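Local coordinates for fatty Acyl-Adenylate Ligase (Escherichia coli, PDB 3PBK), which belongs to the AMP-binding enzymes of the ANL superfamily and is named a fatty acyl-adenylate ligase, at residues G353-E365 / V371-N385. Sequence-based numbering, arbitrary orientation.
Sequences GVVVNEVDRDILE and VAPGAETRAVSTFVN
V359 with S381 and N357 with F383 are the two hydrogen-bonded pairs that zip strands 356-360 and 380-384 into a two-stranded antiparallel sheet; the strand axes run at 155°. N357 N donates to F383 O at 2.9 Å and F383 N returns a bond to N357 O at 3.0 Å. N385 N to V355 O and R361 N to A379 O carry the ladder past both ends.

Among polar side chains, D360 is the hub. With CG anti to the backbone N (chi1 -170°), its carboxylate slides past T377, whose OG1 donates to OD2 at 2.7 Å from well above the carboxylate plane. The same hydroxyl accepts from G374 N; D360 OD1 caps D362 N only weakly. D360 N donates to V371 O, and a water links D360 O with V371 N. R361 NH1 forms a salt bridge with E365 OE2 at 3.2 Å, its N-H bond weak, and E365 also pairs with R468.

Apolar contacts flank this ladder. L364 CD2 and V359 CG2 approach the F383 ring at its edge, the former 4.0 Å from F383 CZ. A379 CB sits over the centre of one R361 guanidinium face. The I363 and V371 side chains cross at about a right angle, CG2 meeting CG1.

N357, V359 and F383 pack the sheet on strand 444-449, N357 and F383 also on 452-458; V354 and V384 touch strand 332-337. Backbone bonds thus set the strand register, while the shared T377 hydroxyl couples the loop to the N-cap of helix 361-367.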
ATOM      1  N   GLY A 353     -18.584  -6.443  -8.484  1.00 19.98           N
ATOM      2  CA  GLY A 353     -17.857  -7.667  -8.229  1.00 19.54           C
ATOM      3  C   GLY A 353     -16.549  -7.572  -8.994  1.00 18.17           C
ATOM      4  O   GLY A 353     -16.287  -6.565  -9.647  1.00 18.54           O
ATOM      5  N   VAL A 354     -15.722  -8.607  -8.912  1.00 17.21           N
ATOM      6  CA  VAL A 354     -14.493  -8.648  -9.686  1.00 15.93           C
ATOM      7  C   VAL A 354     -14.836  -8.866 -11.152  1.00 15.38           C
ATOM      8  O   VAL A 354     -15.576  -9.775 -11.489  1.00 16.05           O
ATOM      9  CB  VAL A 354     -13.573  -9.788  -9.207  1.00 16.16           C
ATOM     10  CG1 VAL A 354     -12.327  -9.886 -10.080  1.00 15.11           C
ATOM     11  CG2 VAL A 354     -13.206  -9.592  -7.747  1.00 16.90           C
ATOM     12  N   VAL A 355     -14.309  -8.022 -12.025  1.00 15.30           N
ATOM     13  CA  VAL A 355     -14.484  -8.208 -13.460  1.00 14.30           C
ATOM     14  C   VAL A 355     -13.137  -8.584 -14.083  1.00 13.85           C
ATOM     15  O   VAL A 355     -12.121  -7.942 -13.818  1.00 13.46           O
ATOM     16  CB  VAL A 355     -14.995  -6.929 -14.115  1.00 14.40           C
ATOM     17  CG1 VAL A 355     -15.008  -7.088 -15.614  1.00 14.23           C
ATOM     18  CG2 VAL A 355     -16.363  -6.562 -13.567  1.00 14.18           C
ATOM     19  N   VAL A 356     -13.118  -9.628 -14.900  1.00 14.29           N
ATOM     20  CA  VAL A 356     -11.852 -10.145 -15.416  1.00 14.03           C
ATOM     21  C   VAL A 356     -11.778 -10.063 -16.929  1.00 13.96           C
ATOM     22  O   VAL A 356     -12.805 -10.074 -17.611  1.00 14.34           O
ATOM     23  CB  VAL A 356     -11.627 -11.618 -15.007  1.00 12.94           C
ATOM     24  CG1 VAL A 356     -11.579 -11.754 -13.505  1.00 13.25           C
ATOM     25  CG2 VAL A 356     -12.715 -12.488 -15.582  1.00 12.32           C
ATOM     26  N   ASN A 357     -10.555  -9.960 -17.442  1.00 13.44           N
ATOM     27  CA  ASN A 357     -10.306 -10.136 -18.860  1.00 14.48           C
ATOM     28  C   ASN A 357      -9.292 -11.253 -19.088  1.00 15.15           C
ATOM     29  O   ASN A 357      -8.173 -11.200 -18.574  1.00 14.96           O
ATOM     30  CB  ASN A 357      -9.807  -8.844 -19.502  1.00 14.97           C
ATOM     31  CG  ASN A 357      -9.703  -8.954 -21.021  1.00 15.75           C
ATOM     32  OD1 ASN A 357      -8.606  -9.042 -21.581  1.00 16.09           O
ATOM     33  ND2 ASN A 357     -10.853  -8.982 -21.692  1.00 15.81           N
ATOM     34  N   GLU A 358      -9.683 -12.266 -19.855  1.00 15.36           N
ATOM     35  CA  GLU A 358      -8.778 -13.365 -20.162  1.00 15.89           C
ATOM     36  C   GLU A 358      -7.994 -13.097 -21.434  1.00 16.16           C
ATOM     37  O   GLU A 358      -8.504 -12.470 -22.371  1.00 16.80           O
ATOM     38  CB  GLU A 358      -9.544 -14.678 -20.280  1.00 16.29           C
ATOM     39  CG  GLU A 358     -10.114 -15.142 -18.970  1.00 16.70           C
ATOM     40  CD  GLU A 358     -11.061 -16.300 -19.139  1.00 19.42           C
ATOM     41  OE1 GLU A 358     -11.439 -16.577 -20.300  1.00 19.27           O
ATOM     42  OE2 GLU A 358     -11.425 -16.925 -18.114  1.00 20.78           O
ATOM     43  N   VAL A 359      -6.753 -13.569 -21.473  1.00 15.81           N
ATOM     44  CA  VAL A 359      -5.913 -13.330 -22.638  1.00 16.84           C
ATOM     45  C   VAL A 359      -5.144 -14.583 -23.036  1.00 16.79           C
ATOM     46  O   VAL A 359      -4.816 -15.402 -22.180  1.00 16.82           O
ATOM     47  CB  VAL A 359      -4.911 -12.172 -22.379  1.00 16.86           C
ATOM     48  CG1 VAL A 359      -5.650 -10.863 -22.066  1.00 15.51           C
ATOM     49  CG2 VAL A 359      -3.950 -12.545 -21.263  1.00 16.31           C
ATOM     50  N   ASP A 360      -4.872 -14.742 -24.331  1.00 17.00           N
ATOM     51  CA  ASP A 360      -3.936 -15.771 -24.777  1.00 17.74           C
ATOM     52  C   ASP A 360      -2.596 -15.433 -24.124  1.00 17.99           C
ATOM     53  O   ASP A 360      -2.053 -14.346 -24.335  1.00 17.67           O
ATOM     54  CB  ASP A 360      -3.811 -15.781 -26.306  1.00 17.43           C
ATOM     55  CG  ASP A 360      -3.043 -16.995 -26.839  1.00 18.92           C
ATOM     56  OD1 ASP A 360      -2.084 -17.451 -26.189  1.00 19.11           O
ATOM     57  OD2 ASP A 360      -3.396 -17.496 -27.929  1.00 19.97           O
ATOM     58  N   ARG A 361      -2.070 -16.338 -23.309  1.00 17.68           N
ATOM     59  CA  ARG A 361      -0.845 -16.017 -22.595  1.00 18.13           C
ATOM     60  C   ARG A 361       0.355 -15.878 -23.535  1.00 18.79           C
ATOM     61  O   ARG A 361       1.174 -14.966 -23.374  1.00 18.77           O
ATOM     62  CB  ARG A 361      -0.554 -17.004 -21.457  1.00 18.12           C
ATOM     63  CG  ARG A 361       0.856 -16.846 -20.924  1.00 18.79           C
ATOM     64  CD  ARG A 361       1.030 -17.285 -19.494  1.00 19.46           C
ATOM     65  NE  ARG A 361       1.015 -18.736 -19.296  1.00 20.21           N
ATOM     66  CZ  ARG A 361       1.799 -19.607 -19.928  1.00 20.31           C
ATOM     67  NH1 ARG A 361       2.661 -19.200 -20.861  1.00 20.35           N
ATOM     68  NH2 ARG A 361       1.695 -20.899 -19.638  1.00 20.46           N
ATOM     69  N   ASP A 362       0.448 -16.765 -24.523  1.00 18.92           N
ATOM     70  CA  ASP A 362       1.552 -16.728 -25.487  1.00 19.02           C
ATOM     71  C   ASP A 362       1.561 -15.444 -26.331  1.00 18.53           C
ATOM     72  O   ASP A 362       2.623 -14.930 -26.687  1.00 18.61           O
ATOM     73  CB  ASP A 362       1.545 -17.986 -26.365  1.00 18.63           C
ATOM     74  CG  ASP A 362       1.741 -19.255 -25.555  1.00 19.93           C
ATOM     75  OD1 ASP A 362       2.676 -19.287 -24.716  1.00 20.40           O
ATOM     76  OD2 ASP A 362       0.955 -20.213 -25.740  1.00 20.22           O
ATOM     77  N   ILE A 363       0.388 -14.912 -26.646  1.00 17.55           N
ATOM     78  CA  ILE A 363       0.361 -13.661 -27.382  1.00 17.95           C
ATOM     79  C   ILE A 363       0.868 -12.492 -26.528  1.00 17.98           C
ATOM     80  O   ILE A 363       1.451 -11.539 -27.032  1.00 17.96           O
ATOM     81  CB  ILE A 363      -1.029 -13.374 -27.942  1.00 17.42           C
ATOM     82  CG1 ILE A 363      -1.409 -14.464 -28.933  1.00 17.58           C
ATOM     83  CG2 ILE A 363      -1.058 -12.027 -28.630  1.00 15.99           C
ATOM     84  CD1 ILE A 363      -2.375 -13.996 -29.962  1.00 16.39           C
ATOM     85  N   LEU A 364       0.656 -12.582 -25.225  1.00 17.92           N
ATOM     86  CA  LEU A 364       1.136 -11.568 -24.301  1.00 17.79           C
ATOM     87  C   LEU A 364       2.661 -11.652 -24.133  1.00 18.62           C
ATOM     88  O   LEU A 364       3.383 -10.664 -24.276  1.00 18.98           O
ATOM     89  CB  LEU A 364       0.451 -11.768 -22.948  1.00 18.25           C
ATOM     90  CG  LEU A 364       0.648 -10.702 -21.876  1.00 18.70           C
ATOM     91  CD1 LEU A 364      -0.460  -9.687 -22.004  1.00 18.01           C
ATOM     92  CD2 LEU A 364       0.666 -11.306 -20.474  1.00 18.49           C
ATOM     93  N   GLU A 365       3.148 -12.846 -23.825  1.00 18.90           N
ATOM     94  CA  GLU A 365       4.568 -13.048 -23.600  1.00 18.77           C
ATOM     95  C   GLU A 365       5.399 -12.723 -24.830  1.00 18.73           C
ATOM     96  O   GLU A 365       6.436 -12.079 -24.716  1.00 19.59           O
ATOM     97  CB  GLU A 365       4.827 -14.482 -23.131  1.00 19.53           C
ATOM     98  CG  GLU A 365       4.139 -14.785 -21.806  1.00 19.99           C
ATOM     99  CD  GLU A 365       4.354 -16.207 -21.282  1.00 21.49           C
ATOM    100  OE1 GLU A 365       4.817 -17.104 -22.040  1.00 21.43           O
ATOM    101  OE2 GLU A 365       4.033 -16.418 -20.086  1.00 22.19           O
ATOM    102  N   VAL A 371      -4.824 -10.188 -26.305  1.00 15.83           N
ATOM    103  CA  VAL A 371      -5.926 -10.582 -27.173  1.00 15.62           C
ATOM    104  C   VAL A 371      -6.768 -11.665 -26.508  1.00 16.50           C
ATOM    105  O   VAL A 371      -6.309 -12.348 -25.585  1.00 16.26           O
ATOM    106  CB  VAL A 371      -5.451 -11.050 -28.551  1.00 14.63           C
ATOM    107  CG1 VAL A 371      -4.099 -10.466 -28.848  1.00 14.59           C
ATOM    108  CG2 VAL A 371      -5.397 -12.548 -28.603  1.00 15.74           C
ATOM    109  N   ALA A 372      -8.009 -11.802 -26.964  1.00 16.82           N
ATOM    110  CA  ALA A 372      -8.936 -12.731 -26.341  1.00 15.92           C
ATOM    111  C   ALA A 372      -8.614 -14.148 -26.784  1.00 16.46           C
ATOM    112  O   ALA A 372      -8.295 -14.381 -27.950  1.00 16.59           O
ATOM    113  CB  ALA A 372     -10.354 -12.363 -26.682  1.00 15.77           C
ATOM    114  N   PRO A 373      -8.662 -15.099 -25.840  1.00 17.06           N
ATOM    115  CA  PRO A 373      -8.320 -16.489 -26.149  1.00 17.33           C
ATOM    116  C   PRO A 373      -9.156 -16.986 -27.309  1.00 17.60           C
ATOM    117  O   PRO A 373     -10.378 -16.869 -27.284  1.00 16.87           O
ATOM    118  CB  PRO A 373      -8.697 -17.237 -24.870  1.00 17.41           C
ATOM    119  CG  PRO A 373      -8.586 -16.225 -23.800  1.00 16.76           C
ATOM    120  CD  PRO A 373      -9.005 -14.918 -24.422  1.00 16.75           C
ATOM    121  N   GLY A 374      -8.499 -17.522 -28.327  1.00 19.12           N
ATOM    122  CA  GLY A 374      -9.201 -18.067 -29.473  1.00 19.60           C
ATOM    123  C   GLY A 374      -9.269 -19.583 -29.470  1.00 19.66           C
ATOM    124  O   GLY A 374      -9.020 -20.227 -28.445  1.00 19.79           O
ATOM    125  N   ALA A 375      -9.607 -20.146 -30.627  1.00 19.32           N
ATOM    126  CA  ALA A 375      -9.722 -21.585 -30.781  1.00 18.97           C
ATOM    127  C   ALA A 375      -8.358 -22.245 -30.694  1.00 20.28           C
ATOM    128  O   ALA A 375      -8.251 -23.416 -30.348  1.00 20.23           O
ATOM    129  CB  ALA A 375     -10.379 -21.916 -32.097  1.00 18.43           C
ATOM    130  N   GLU A 376      -7.310 -21.487 -30.996  1.00 21.73           N
ATOM    131  CA  GLU A 376      -5.964 -22.050 -31.027  1.00 22.80           C
ATOM    132  C   GLU A 376      -5.153 -21.690 -29.779  1.00 21.85           C
ATOM    133  O   GLU A 376      -3.993 -22.091 -29.634  1.00 22.76           O
ATOM    134  CB  GLU A 376      -5.245 -21.597 -32.296  1.00 24.47           C
ATOM    135  CG  GLU A 376      -6.188 -21.397 -33.482  1.00 24.65           C
ATOM    136  CD  GLU A 376      -5.463 -21.433 -34.823  1.00 29.34           C
ATOM    137  OE1 GLU A 376      -4.229 -21.663 -34.829  1.00 30.79           O
ATOM    138  OE2 GLU A 376      -6.131 -21.239 -35.868  1.00 29.80           O
ATOM    139  N   THR A 377      -5.777 -20.935 -28.882  1.00 20.46           N
ATOM    140  CA  THR A 377      -5.135 -20.533 -27.645  1.00 20.66           C
ATOM    141  C   THR A 377      -4.816 -21.737 -26.770  1.00 21.76           C
ATOM    142  O   THR A 377      -5.687 -22.555 -26.481  1.00 21.71           O
ATOM    143  CB  THR A 377      -6.020 -19.561 -26.859  1.00 20.49           C
ATOM    144  OG1 THR A 377      -5.970 -18.272 -27.481  1.00 20.40           O
ATOM    145  CG2 THR A 377      -5.538 -19.438 -25.414  1.00 19.93           C
ATOM    146  N   ARG A 378      -3.566 -21.838 -26.335  1.00 22.18           N
ATOM    147  CA  ARG A 378      -3.149 -22.953 -25.496  1.00 21.76           C
ATOM    148  C   ARG A 378      -2.898 -22.574 -24.028  1.00 20.51           C
ATOM    149  O   ARG A 378      -2.886 -23.432 -23.152  1.00 19.65           O
ATOM    150  CB  ARG A 378      -1.915 -23.614 -26.091  1.00 23.35           C
ATOM    151  CG  ARG A 378      -2.193 -24.588 -27.222  1.00 25.26           C
ATOM    152  CD  ARG A 378      -1.002 -25.530 -27.357  1.00 28.53           C
ATOM    153  NE  ARG A 378      -1.051 -26.381 -28.540  1.00 32.36           N
ATOM    154  CZ  ARG A 378      -0.874 -25.950 -29.791  1.00 34.74           C
ATOM    155  NH1 ARG A 378      -0.666 -24.655 -30.039  1.00 34.16           N
ATOM    156  NH2 ARG A 378      -0.929 -26.819 -30.798  1.00 32.13           N
ATOM    157  N   ALA A 379      -2.696 -21.291 -23.762  1.00 19.63           N
ATOM    158  CA  ALA A 379      -2.462 -20.842 -22.402  1.00 18.67           C
ATOM    159  C   ALA A 379      -3.199 -19.537 -22.166  1.00 18.29           C
ATOM    160  O   ALA A 379      -3.401 -18.762 -23.096  1.00 18.24           O
ATOM    161  CB  ALA A 379      -0.979 -20.675 -22.148  1.00 18.42           C
ATOM    162  N   VAL A 380      -3.600 -19.298 -20.921  1.00 17.91           N
ATOM    163  CA  VAL A 380      -4.407 -18.130 -20.582  1.00 17.08           C
ATOM    164  C   VAL A 380      -3.968 -17.430 -19.294  1.00 16.70           C
ATOM    165  O   VAL A 380      -3.768 -18.068 -18.263  1.00 17.68           O
ATOM    166  CB  VAL A 380      -5.873 -18.527 -20.411  1.00 16.58           C
ATOM    167  CG1 VAL A 380      -6.736 -17.293 -20.175  1.00 16.34           C
ATOM    168  CG2 VAL A 380      -6.346 -19.312 -21.619  1.00 17.84           C
ATOM    169  N   SER A 381      -3.824 -16.116 -19.349  1.00 15.74           N
ATOM    170  CA  SER A 381      -3.684 -15.340 -18.128  1.00 15.60           C
ATOM    171  C   SER A 381      -4.978 -14.560 -17.906  1.00 15.43           C
ATOM    172  O   SER A 381      -5.633 -14.147 -18.874  1.00 15.19           O
ATOM    173  CB  SER A 381      -2.481 -14.389 -18.202  1.00 16.80           C
ATOM    174  OG  SER A 381      -1.258 -15.051 -17.919  1.00 17.17           O
ATOM    175  N   THR A 382      -5.352 -14.384 -16.637  1.00 14.85           N
ATOM    176  CA  THR A 382      -6.529 -13.599 -16.264  1.00 14.20           C
ATOM    177  C   THR A 382      -6.108 -12.311 -15.578  1.00 13.69           C
ATOM    178  O   THR A 382      -5.343 -12.348 -14.619  1.00 14.13           O
ATOM    179  CB  THR A 382      -7.411 -14.352 -15.268  1.00 13.51           C
ATOM    180  OG1 THR A 382      -7.831 -15.592 -15.833  1.00 14.10           O
ATOM    181  CG2 THR A 382      -8.628 -13.530 -14.934  1.00 13.59           C
ATOM    182  N   PHE A 383      -6.606 -11.175 -16.052  1.00 13.23           N
ATOM    183  CA  PHE A 383      -6.302  -9.901 -15.407  1.00 13.53           C
ATOM    184  C   PHE A 383      -7.552  -9.237 -14.844  1.00 13.12           C
ATOM    185  O   PHE A 383      -8.630  -9.356 -15.409  1.00 13.47           O
ATOM    186  CB  PHE A 383      -5.550  -8.978 -16.367  1.00 14.25           C
ATOM    187  CG  PHE A 383      -4.178  -9.470 -16.702  1.00 14.68           C
ATOM    188  CD1 PHE A 383      -3.158  -9.401 -15.765  1.00 15.18           C
ATOM    189  CD2 PHE A 383      -3.909 -10.034 -17.937  1.00 15.09           C
ATOM    190  CE1 PHE A 383      -1.889  -9.875 -16.060  1.00 15.65           C
ATOM    191  CE2 PHE A 383      -2.641 -10.515 -18.241  1.00 15.15           C
ATOM    192  CZ  PHE A 383      -1.632 -10.433 -17.305  1.00 15.63           C
ATOM    193  N   VAL A 384      -7.415  -8.555 -13.718  1.00 13.08           N
ATOM    194  CA  VAL A 384      -8.579  -7.958 -13.082  1.00 13.54           C
ATOM    195  C   VAL A 384      -8.822  -6.523 -13.553  1.00 14.74           C
ATOM    196  O   VAL A 384      -7.897  -5.727 -13.661  1.00 14.20           O
ATOM    197  CB  VAL A 384      -8.468  -8.024 -11.550  1.00 14.34           C
ATOM    198  CG1 VAL A 384      -9.620  -7.313 -10.886  1.00 14.21           C
ATOM    199  CG2 VAL A 384      -8.421  -9.464 -11.102  1.00 15.08           C
ATOM    200  N   ASN A 385     -10.074  -6.216 -13.862  1.00 13.98           N
ATOM    201  CA  ASN A 385     -10.486  -4.869 -14.238  1.00 15.09           C
ATOM    202  C   ASN A 385     -10.319  -3.919 -13.053  1.00 15.04           C
ATOM    203  O   ASN A 385     -10.941  -4.098 -12.010  1.00 14.83           O
ATOM    204  CB  ASN A 385     -11.944  -4.898 -14.710  1.00 14.96           C
ATOM    205  CG  ASN A 385     -12.397  -3.586 -15.325  1.00 15.72           C
ATOM    206  OD1 ASN A 385     -12.155  -2.505 -14.782  1.00 15.97           O
ATOM    207  ND2 ASN A 385     -13.085  -3.678 -16.458  1.00 15.97           N
TER
HETATM  208  O   HOH W   1      -3.218 -12.038 -25.105  1.00 16.46           O